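Pseudopilin EpsI (Vibrio vulnificus, PDB 2RET) is a minor pseudopilin that partners EpsJ and probably serves, within the periplasm-spanning pseudopilus, in type II secretion of proteases and toxins from the periplasm. Local coordinates at residues M19-Q24 with E41-A45; Q47-V53 with V68-T74. The protein carries 2 engineered substitutions. All blocks are in the same frame, centred on the assembly; numbering follows the deposited sequence.

Contact 1: M19-Q24 with E41-A45; sequences MVADNQ and EEELA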
HETATM    1  N   MSE A  19     -22.311 -14.802 -14.075  1.00 15.25           N
HETATM    2  CA  MSE A  19     -22.886 -13.712 -13.328  1.00 15.52           C
HETATM    3  C   MSE A  19     -23.319 -14.128 -11.917  1.00 16.07           C
HETATM    4  O   MSE A  19     -22.999 -13.453 -10.971  1.00 17.17           O
HETATM    5  CB  MSE A  19     -24.062 -13.104 -14.074  1.00 15.78           C
HETATM    6  CG  MSE A  19     -23.661 -12.248 -15.264  1.00 16.04           C
HETATM    7 SE   MSE A  19     -25.191 -11.350 -16.076  1.00 20.50          SE
HETATM    8  CE  MSE A  19     -25.483  -9.871 -14.800  1.00 14.69           C
ATOM      9  N   VAL A  20     -24.063 -15.215 -11.803  1.00 15.79           N
ATOM     10  CA  VAL A  20     -24.459 -15.773 -10.536  1.00 15.22           C
ATOM     11  C   VAL A  20     -23.244 -16.163  -9.647  1.00 15.44           C
ATOM     12  O   VAL A  20     -23.259 -15.936  -8.435  1.00 15.07           O
ATOM     13  CB  VAL A  20     -25.406 -17.000 -10.770  1.00 15.77           C
ATOM     14  CG1 VAL A  20     -25.676 -17.797  -9.447  1.00 13.43           C
ATOM     15  CG2 VAL A  20     -26.715 -16.533 -11.433  1.00 14.21           C
ATOM     16  N   ALA A  21     -22.222 -16.759 -10.252  1.00 14.75           N
ATOM     17  CA  ALA A  21     -21.005 -17.144  -9.544  1.00 14.82           C
ATOM     18  C   ALA A  21     -20.343 -15.911  -8.897  1.00 14.35           C
ATOM     19  O   ALA A  21     -19.976 -15.945  -7.745  1.00 13.46           O
ATOM     20  CB  ALA A  21     -20.019 -17.868 -10.488  1.00 13.89           C
ATOM     21  N   ASP A  22     -20.230 -14.835  -9.664  1.00 14.52           N
ATOM     22  CA  ASP A  22     -19.725 -13.568  -9.173  1.00 15.10           C
ATOM     23  C   ASP A  22     -20.559 -12.987  -8.041  1.00 14.09           C
ATOM     24  O   ASP A  22     -20.003 -12.446  -7.101  1.00 13.65           O
ATOM     25  CB  ASP A  22     -19.583 -12.542 -10.296  1.00 15.04           C
ATOM     26  CG  ASP A  22     -18.330 -12.757 -11.152  1.00 20.04           C
ATOM     27  OD1 ASP A  22     -17.420 -13.540 -10.745  1.00 24.93           O
ATOM     28  OD2 ASP A  22     -18.257 -12.158 -12.265  1.00 23.66           O
ATOM     29  N   ASN A  23     -21.875 -13.067  -8.153  1.00 14.01           N
ATOM     30  CA  ASN A  23     -22.773 -12.552  -7.116  1.00 13.40           C
ATOM     31  C   ASN A  23     -22.617 -13.331  -5.834  1.00 13.17           C
ATOM     32  O   ASN A  23     -22.624 -12.751  -4.749  1.00 13.02           O
ATOM     33  CB  ASN A  23     -24.248 -12.569  -7.577  1.00 13.38           C
ATOM     34  CG  ASN A  23     -24.531 -11.566  -8.731  1.00 12.52           C
ATOM     35  OD1 ASN A  23     -23.761 -10.634  -8.962  1.00  6.82           O
ATOM     36  ND2 ASN A  23     -25.637 -11.764  -9.439  1.00  6.41           N
ATOM     37  N   GLN A  24     -22.460 -14.642  -5.942  1.00 13.56           N
ATOM     38  CA  GLN A  24     -22.274 -15.448  -4.751  1.00 13.31           C
ATOM     39  C   GLN A  24     -20.853 -15.360  -4.155  1.00 14.18           C
ATOM     40  O   GLN A  24     -20.742 -15.433  -2.943  1.00 12.94           O
ATOM     41  CB  GLN A  24     -22.749 -16.876  -4.966  1.00 13.63           C
ATOM     42  CG  GLN A  24     -24.231 -16.955  -5.360  1.00 12.69           C
ATOM     43  CD  GLN A  24     -25.143 -16.286  -4.375  1.00 14.27           C
ATOM     44  OE1 GLN A  24     -24.929 -16.372  -3.173  1.00 15.46           O
ATOM     45  NE2 GLN A  24     -26.174 -15.604  -4.874  1.00 14.10           N
ATOM     46  N   GLU A  41     -30.322 -20.758  -4.543  1.00 17.48           N
ATOM     47  CA  GLU A  41     -30.887 -20.471  -5.838  1.00 18.00           C
ATOM     48  C   GLU A  41     -30.857 -18.986  -6.119  1.00 17.35           C
ATOM     49  O   GLU A  41     -31.089 -18.197  -5.249  1.00 18.11           O
ATOM     50  CB  GLU A  41     -32.353 -20.848  -5.879  1.00 17.70           C
ATOM     51  CG  GLU A  41     -32.621 -22.259  -5.645  1.00 19.91           C
ATOM     52  CD  GLU A  41     -34.089 -22.557  -5.666  1.00 21.03           C
ATOM     53  OE1 GLU A  41     -34.904 -21.618  -5.818  1.00 20.46           O
ATOM     54  OE2 GLU A  41     -34.423 -23.744  -5.552  1.00 22.82           O
ATOM     55  N   GLU A  42     -30.627 -18.637  -7.364  1.00 16.81           N
ATOM     56  CA  GLU A  42     -30.733 -17.300  -7.822  1.00 17.72           C
ATOM     57  C   GLU A  42     -31.469 -17.328  -9.159  1.00 17.46           C
ATOM     58  O   GLU A  42     -31.118 -18.090 -10.064  1.00 17.37           O
ATOM     59  CB  GLU A  42     -29.327 -16.695  -7.975  1.00 17.41           C
ATOM     60  CG  GLU A  42     -29.321 -15.259  -8.496  1.00 18.90           C
ATOM     61  CD  GLU A  42     -27.958 -14.550  -8.317  1.00 20.61           C
ATOM     62  OE1 GLU A  42     -27.106 -15.070  -7.565  1.00 21.56           O
ATOM     63  OE2 GLU A  42     -27.749 -13.471  -8.921  1.00 20.57           O
ATOM     64  N   GLU A  43     -32.440 -16.444  -9.290  1.00 17.13           N
ATOM     65  CA  GLU A  43     -33.098 -16.176 -10.531  1.00 18.08           C
ATOM     66  C   GLU A  43     -32.320 -15.097 -11.296  1.00 18.11           C
ATOM     67  O   GLU A  43     -32.062 -14.014 -10.777  1.00 18.27           O
ATOM     68  CB  GLU A  43     -34.502 -15.684 -10.211  1.00 18.98           C
ATOM     69  CG  GLU A  43     -35.348 -15.434 -11.408  1.00 22.36           C
ATOM     70  CD  GLU A  43     -36.070 -16.656 -11.873  1.00 25.96           C
ATOM     71  OE1 GLU A  43     -35.758 -17.773 -11.381  1.00 26.29           O
ATOM     72  OE2 GLU A  43     -36.964 -16.471 -12.740  1.00 28.83           O
ATOM     73  N   LEU A  44     -31.986 -15.375 -12.551  1.00 18.99           N
ATOM     74  CA  LEU A  44     -31.264 -14.443 -13.389  1.00 19.37           C
ATOM     75  C   LEU A  44     -31.568 -14.787 -14.822  1.00 19.76           C
ATOM     76  O   LEU A  44     -31.452 -15.961 -15.192  1.00 19.44           O
ATOM     77  CB  LEU A  44     -29.749 -14.517 -13.124  1.00 19.60           C
ATOM     78  CG  LEU A  44     -28.838 -13.411 -13.682  1.00 19.12           C
ATOM     79  CD1 LEU A  44     -27.737 -12.982 -12.699  1.00 15.97           C
ATOM     80  CD2 LEU A  44     -28.243 -13.808 -14.969  1.00 17.83           C
ATOM     81  N   ALA A  45     -31.926 -13.754 -15.612  1.00 19.04           N
ATOM     82  CA  ALA A  45     -32.359 -13.889 -16.992  1.00 19.09           C
ATOM     83  C   ALA A  45     -33.472 -14.901 -17.165  1.00 19.61           C
ATOM     84  O   ALA A  45     -33.470 -15.625 -18.126  1.00 19.78           O
ATOM     85  CB  ALA A  45     -31.186 -14.237 -17.916  1.00 19.37           C
TER
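Residues 19-24 of the helix and strand 41-44 run at 130° to each other, their axes 9.9 Å apart at closest approach, the CA atoms of Val20 and Glu42 being the nearest pair. Glu42 carries the polar half of the contact. Its CG stands anti to the backbone N (chi1 179°) and the chain stays extended beyond it, which brings the carboxylate across to the helix, where each oxygen takes one side-chain amide. OE2 accepts from Asn23 ND2 at 2.8 Å through its syn lone pair, amide and carboxylate lying nearly coplanar. OE1 accepts from Gln24 NE2 at 2.9 Å on its anti side, the donor being 30° out of the carboxylate plane and the Gln24 amide turned almost perpendicular to it. Gripped by one bond on each oxygen, the carboxylate is probably held against rotation. Helix 8-30, the periplasmic part of the long N-terminal helix, packs on an antiparallel sheet as in the pilin-like fold; this chain lacks the membrane-spanning part of EpsI. Beside the polar group, Val20 turns CG1 to Glu42 OE1 at 3.6 Å, while its CG2 meets Leu44 CD1 at 3.9 Å. The same leucine methyl reaches Met19 CB, also at 3.9 Å, and Leu44 CD2 lies near SE of Met19, a selenomethionine. Asn23 also binds EpsJ: ND2 donates to Ala162 O, and OD1 accepts from Arg163 and Thr164 of that chain.

Contact 2: Q47-V53 with V68-T74; sequences QTWYWKV and VSVAATT. Engineered in segment 68-74: Thr73 (natural residue Glu), Thr74 (natural residue Lys).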
ATOM      1  N   GLN A  47     -34.199 -17.566 -15.504  1.00 20.47           N
ATOM      2  CA  GLN A  47     -33.829 -18.917 -15.184  1.00 20.41           C
ATOM      3  C   GLN A  47     -33.406 -19.031 -13.707  1.00 21.06           C
ATOM      4  O   GLN A  47     -32.677 -18.166 -13.176  1.00 20.44           O
ATOM      5  CB  GLN A  47     -32.658 -19.290 -16.109  1.00 20.40           C
ATOM      6  CG  GLN A  47     -32.316 -20.739 -16.052  1.00 20.83           C
ATOM      7  CD  GLN A  47     -31.336 -21.160 -17.074  1.00 20.96           C
ATOM      8  OE1 GLN A  47     -31.091 -20.441 -18.055  1.00 19.77           O
ATOM      9  NE2 GLN A  47     -30.778 -22.369 -16.887  1.00 18.62           N
ATOM     10  N   THR A  48     -33.818 -20.119 -13.061  1.00 21.33           N
ATOM     11  CA  THR A  48     -33.324 -20.451 -11.727  1.00 22.08           C
ATOM     12  C   THR A  48     -31.991 -21.149 -11.818  1.00 22.03           C
ATOM     13  O   THR A  48     -31.885 -22.189 -12.462  1.00 23.34           O
ATOM     14  CB  THR A  48     -34.283 -21.382 -10.948  1.00 21.48           C
ATOM     15  OG1 THR A  48     -35.574 -20.828 -11.021  1.00 22.46           O
ATOM     16  CG2 THR A  48     -33.894 -21.464  -9.480  1.00 21.31           C
ATOM     17  N   TRP A  49     -30.988 -20.580 -11.151  1.00 22.14           N
ATOM     18  CA  TRP A  49     -29.671 -21.166 -11.043  1.00 22.03           C
ATOM     19  C   TRP A  49     -29.358 -21.677  -9.633  1.00 21.70           C
ATOM     20  O   TRP A  49     -29.690 -21.045  -8.656  1.00 21.93           O
ATOM     21  CB  TRP A  49     -28.628 -20.133 -11.432  1.00 22.91           C
ATOM     22  CG  TRP A  49     -28.821 -19.556 -12.769  1.00 22.48           C
ATOM     23  CD1 TRP A  49     -29.494 -18.424 -13.069  1.00 24.43           C
ATOM     24  CD2 TRP A  49     -28.311 -20.058 -14.002  1.00 22.72           C
ATOM     25  NE1 TRP A  49     -29.454 -18.193 -14.408  1.00 25.48           N
ATOM     26  CE2 TRP A  49     -28.748 -19.188 -15.014  1.00 21.61           C
ATOM     27  CE3 TRP A  49     -27.596 -21.192 -14.354  1.00 22.94           C
ATOM     28  CZ2 TRP A  49     -28.443 -19.370 -16.341  1.00 23.88           C
ATOM     29  CZ3 TRP A  49     -27.305 -21.389 -15.700  1.00 25.03           C
ATOM     30  CH2 TRP A  49     -27.708 -20.466 -16.668  1.00 23.76           C
ATOM     31  N   TYR A  50     -28.667 -22.803  -9.545  1.00 20.85           N
ATOM     32  CA  TYR A  50     -28.384 -23.446  -8.271  1.00 20.83           C
ATOM     33  C   TYR A  50     -26.896 -23.323  -7.936  1.00 20.41           C
ATOM     34  O   TYR A  50     -26.054 -23.951  -8.572  1.00 20.47           O
ATOM     35  CB  TYR A  50     -28.818 -24.902  -8.297  1.00 21.06           C
ATOM     36  CG  TYR A  50     -30.301 -25.048  -8.515  1.00 21.73           C
ATOM     37  CD1 TYR A  50     -31.169 -25.234  -7.448  1.00 23.99           C
ATOM     38  CD2 TYR A  50     -30.840 -24.971  -9.795  1.00 20.96           C
ATOM     39  CE1 TYR A  50     -32.546 -25.339  -7.664  1.00 24.10           C
ATOM     40  CE2 TYR A  50     -32.201 -25.078 -10.016  1.00 22.31           C
ATOM     41  CZ  TYR A  50     -33.041 -25.265  -8.961  1.00 22.98           C
ATOM     42  OH  TYR A  50     -34.379 -25.372  -9.210  1.00 22.94           O
ATOM     43  N   TRP A  51     -26.592 -22.514  -6.922  1.00 19.78           N
ATOM     44  CA  TRP A  51     -25.238 -22.269  -6.548  1.00 19.60           C
ATOM     45  C   TRP A  51     -24.850 -23.074  -5.318  1.00 19.25           C
ATOM     46  O   TRP A  51     -25.671 -23.476  -4.519  1.00 18.88           O
ATOM     47  CB  TRP A  51     -24.959 -20.766  -6.372  1.00 19.85           C
ATOM     48  CG  TRP A  51     -25.802 -20.098  -5.337  1.00 19.95           C
ATOM     49  CD1 TRP A  51     -26.950 -19.411  -5.559  1.00 20.22           C
ATOM     50  CD2 TRP A  51     -25.577 -20.063  -3.913  1.00 20.34           C
ATOM     51  NE1 TRP A  51     -27.461 -18.946  -4.380  1.00 20.38           N
ATOM     52  CE2 TRP A  51     -26.645 -19.328  -3.347  1.00 21.11           C
ATOM     53  CE3 TRP A  51     -24.584 -20.582  -3.061  1.00 20.86           C
ATOM     54  CZ2 TRP A  51     -26.750 -19.078  -1.959  1.00 19.87           C
ATOM     55  CZ3 TRP A  51     -24.699 -20.353  -1.668  1.00 19.26           C
ATOM     56  CH2 TRP A  51     -25.778 -19.603  -1.144  1.00 20.46           C
ATOM     57  N   LYS A  52     -23.559 -23.300  -5.196  1.00 19.55           N
ATOM     58  CA  LYS A  52     -22.985 -23.985  -4.065  1.00 20.71           C
ATOM     59  C   LYS A  52     -21.654 -23.317  -3.761  1.00 20.32           C
ATOM     60  O   LYS A  52     -20.843 -23.103  -4.663  1.00 20.18           O
ATOM     61  CB  LYS A  52     -22.719 -25.451  -4.408  1.00 21.74           C
ATOM     62  CG  LYS A  52     -23.816 -26.375  -4.080  1.00 25.14           C
ATOM     63  CD  LYS A  52     -23.568 -27.774  -4.641  1.00 28.70           C
ATOM     64  CE  LYS A  52     -24.915 -28.430  -5.016  1.00 31.58           C
ATOM     65  NZ  LYS A  52     -24.728 -29.730  -5.730  1.00 33.09           N
ATOM     66  N   VAL A  53     -21.451 -23.002  -2.484  1.00 20.60           N
ATOM     67  CA  VAL A  53     -20.155 -22.597  -1.933  1.00 20.27           C
ATOM     68  C   VAL A  53     -19.548 -23.774  -1.156  1.00 19.89           C
ATOM     69  O   VAL A  53     -20.201 -24.356  -0.306  1.00 20.60           O
ATOM     70  CB  VAL A  53     -20.353 -21.388  -1.008  1.00 20.31           C
ATOM     71  CG1 VAL A  53     -19.043 -20.964  -0.352  1.00 18.25           C
ATOM     72  CG2 VAL A  53     -20.995 -20.250  -1.810  1.00 20.61           C
ATOM     73  N   VAL A  68     -17.086 -21.580  -5.679  1.00 22.38           N
ATOM     74  CA  VAL A  68     -18.460 -21.242  -5.994  1.00 21.78           C
ATOM     75  C   VAL A  68     -18.750 -21.942  -7.338  1.00 22.24           C
ATOM     76  O   VAL A  68     -18.054 -21.712  -8.340  1.00 21.43           O
ATOM     77  CB  VAL A  68     -18.673 -19.728  -6.154  1.00 22.00           C
ATOM     78  CG1 VAL A  68     -20.168 -19.413  -6.485  1.00 22.45           C
ATOM     79  CG2 VAL A  68     -18.222 -18.956  -4.877  1.00 19.21           C
ATOM     80  N   SER A  69     -19.745 -22.825  -7.333  1.00 22.31           N
ATOM     81  CA  SER A  69     -20.174 -23.530  -8.535  1.00 22.64           C
ATOM     82  C   SER A  69     -21.651 -23.240  -8.771  1.00 21.26           C
ATOM     83  O   SER A  69     -22.398 -23.071  -7.822  1.00 21.92           O
ATOM     84  CB  SER A  69     -19.902 -25.029  -8.407  1.00 22.78           C
ATOM     85  OG  SER A  69     -20.518 -25.555  -7.268  1.00 27.90           O
ATOM     86  N   VAL A  70     -22.040 -23.137 -10.040  1.00 20.10           N
ATOM     87  CA  VAL A  70     -23.405 -22.808 -10.479  1.00 18.59           C
ATOM     88  C   VAL A  70     -23.824 -23.826 -11.557  1.00 18.33           C
ATOM     89  O   VAL A  70     -23.084 -24.142 -12.491  1.00 17.38           O
ATOM     90  CB  VAL A  70     -23.546 -21.327 -10.948  1.00 18.79           C
ATOM     91  CG1 VAL A  70     -25.004 -20.983 -11.365  1.00 16.15           C
ATOM     92  CG2 VAL A  70     -23.063 -20.341  -9.847  1.00 16.05           C
ATOM     93  N   ALA A  71     -25.017 -24.363 -11.353  1.00 18.57           N
ATOM     94  CA  ALA A  71     -25.583 -25.453 -12.138  1.00 17.77           C
ATOM     95  C   ALA A  71     -27.054 -25.133 -12.471  1.00 17.84           C
ATOM     96  O   ALA A  71     -27.705 -24.289 -11.811  1.00 16.94           O
ATOM     97  CB  ALA A  71     -25.451 -26.781 -11.369  1.00 17.51           C
ATOM     98  N   ALA A  72     -27.565 -25.828 -13.495  1.00 18.40           N
ATOM     99  CA  ALA A  72     -28.934 -25.675 -13.971  1.00 17.92           C
ATOM    100  C   ALA A  72     -30.004 -26.462 -13.156  1.00 18.07           C
ATOM    101  O   ALA A  72     -31.215 -26.187 -13.230  1.00 16.84           O
ATOM    102  CB  ALA A  72     -28.951 -26.051 -15.441  1.00 18.71           C
ATOM    103  N   THR A  73     -29.554 -27.421 -12.349  1.00 19.05           N
ATOM    104  CA  THR A  73     -30.421 -28.126 -11.391  1.00 19.72           C
ATOM    105  C   THR A  73     -29.662 -28.466 -10.117  1.00 20.48           C
ATOM    106  O   THR A  73     -28.462 -28.279 -10.055  1.00 20.16           O
ATOM    107  CB  THR A  73     -30.974 -29.481 -11.924  1.00 19.55           C
ATOM    108  OG1 THR A  73     -29.943 -30.467 -11.823  1.00 19.76           O
ATOM    109  CG2 THR A  73     -31.492 -29.378 -13.370  1.00 19.61           C
ATOM    110  N   THR A  74     -30.386 -28.997  -9.121  1.00 22.41           N
ATOM    111  CA  THR A  74     -29.807 -29.387  -7.839  1.00 24.18           C
ATOM    112  C   THR A  74     -28.864 -30.585  -7.950  1.00 25.38           C
ATOM    113  O   THR A  74     -27.981 -30.752  -7.086  1.00 25.37           O
ATOM    114  CB  THR A  74     -30.875 -29.693  -6.777  1.00 24.14           C
ATOM    115  OG1 THR A  74     -31.854 -30.593  -7.303  1.00 25.14           O
ATOM    116  CG2 THR A  74     -31.551 -28.413  -6.334  1.00 25.82           C
TER
HETATM  117  O   HOH W   1     -32.027 -23.919 -14.492  1.00 24.37           O
HETATM  118  O   HOH W   2     -24.376 -25.896  -8.055  1.00 29.63           O
HETATM  119  O   HOH W   3     -18.758 -25.185  -5.073  1.00 28.27           O
HETATM  120  O   HOH W   4     -25.828 -29.565  -8.610  1.00 47.83           O
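The Tyr50 ring has the backbone of the turn after strand 68-71 over one face, Thr73 C and Thr74 N lying there, offset toward the rim; Ala71 O sits at its edge, in plane. Tyr50 CG stands anti to the carbonyl carbon (chi1 -62°), which lays the ring against this backbone. CG2 of Thr74 touches Tyr50 CD1, 3.4 Å away. Thr73 and Thr74 are both engineered, so these side chains are not those of the natural protein. On the Trp49 ring, Gln47 CD lies 3.5 Å above one face, toward the rim, and Val70 CG1 approaches obliquely while packing against Trp49 CB at 3.7 Å. NE1 of Trp49 is hydrogen-bonded to Leu44 O of strand 38-44.

Strands 47-53 and 68-71 form the antiparallel arms of a beta hairpin. Tyr50 with Ala71 and Lys52 with Ser69 are hydrogen-bonded pairs; Trp51 with Val70 and Val53 with Val68 alternate with them as non-hydrogen-bonded pairs. The bond from Tyr50 N to Ala71 O is 2.9 Å long and nearly straight (171°). Beside the buried valines, Trp51 touches Gln24 of the helix. On the opposite face one water links Lys52 O to Ser69 OG, and another accepts from Lys52 NZ. The valine face is thus apolar and turned to the helix, whereas the Lys52 and Ser69 face is mixed and takes up water; beyond the last direct backbone bond a water donates to Thr48 O and Ala72 O, each 2.7 Å away, joining two carbonyls that could not bond each other directly.

In the fold
Contacts 1 and 2 lie 8 Å apart between centres and occur in series along the chain, joined through neighbouring strands 38-44 and 47-56 of one four-stranded antiparallel sheet. Contact 1 sets the helix against one edge strand of the sheet as counted in this chain, 38-44, whereas contact 2 holds the two central strands together. They meet directly: Glu42 O is 2.7 Å from Trp49 N, a probable backbone hydrogen bond, and Glu43 OE1 is 3.1 Å from Thr48 OG1, probably bonded as well. Val20, from helix 8-30, also packs on Trp49 and Val70 of contact 2, so the one helix reaches both contacts. EpsJ reaches contact 1, while no other protein chain of the assembly touches the segments of contact 2.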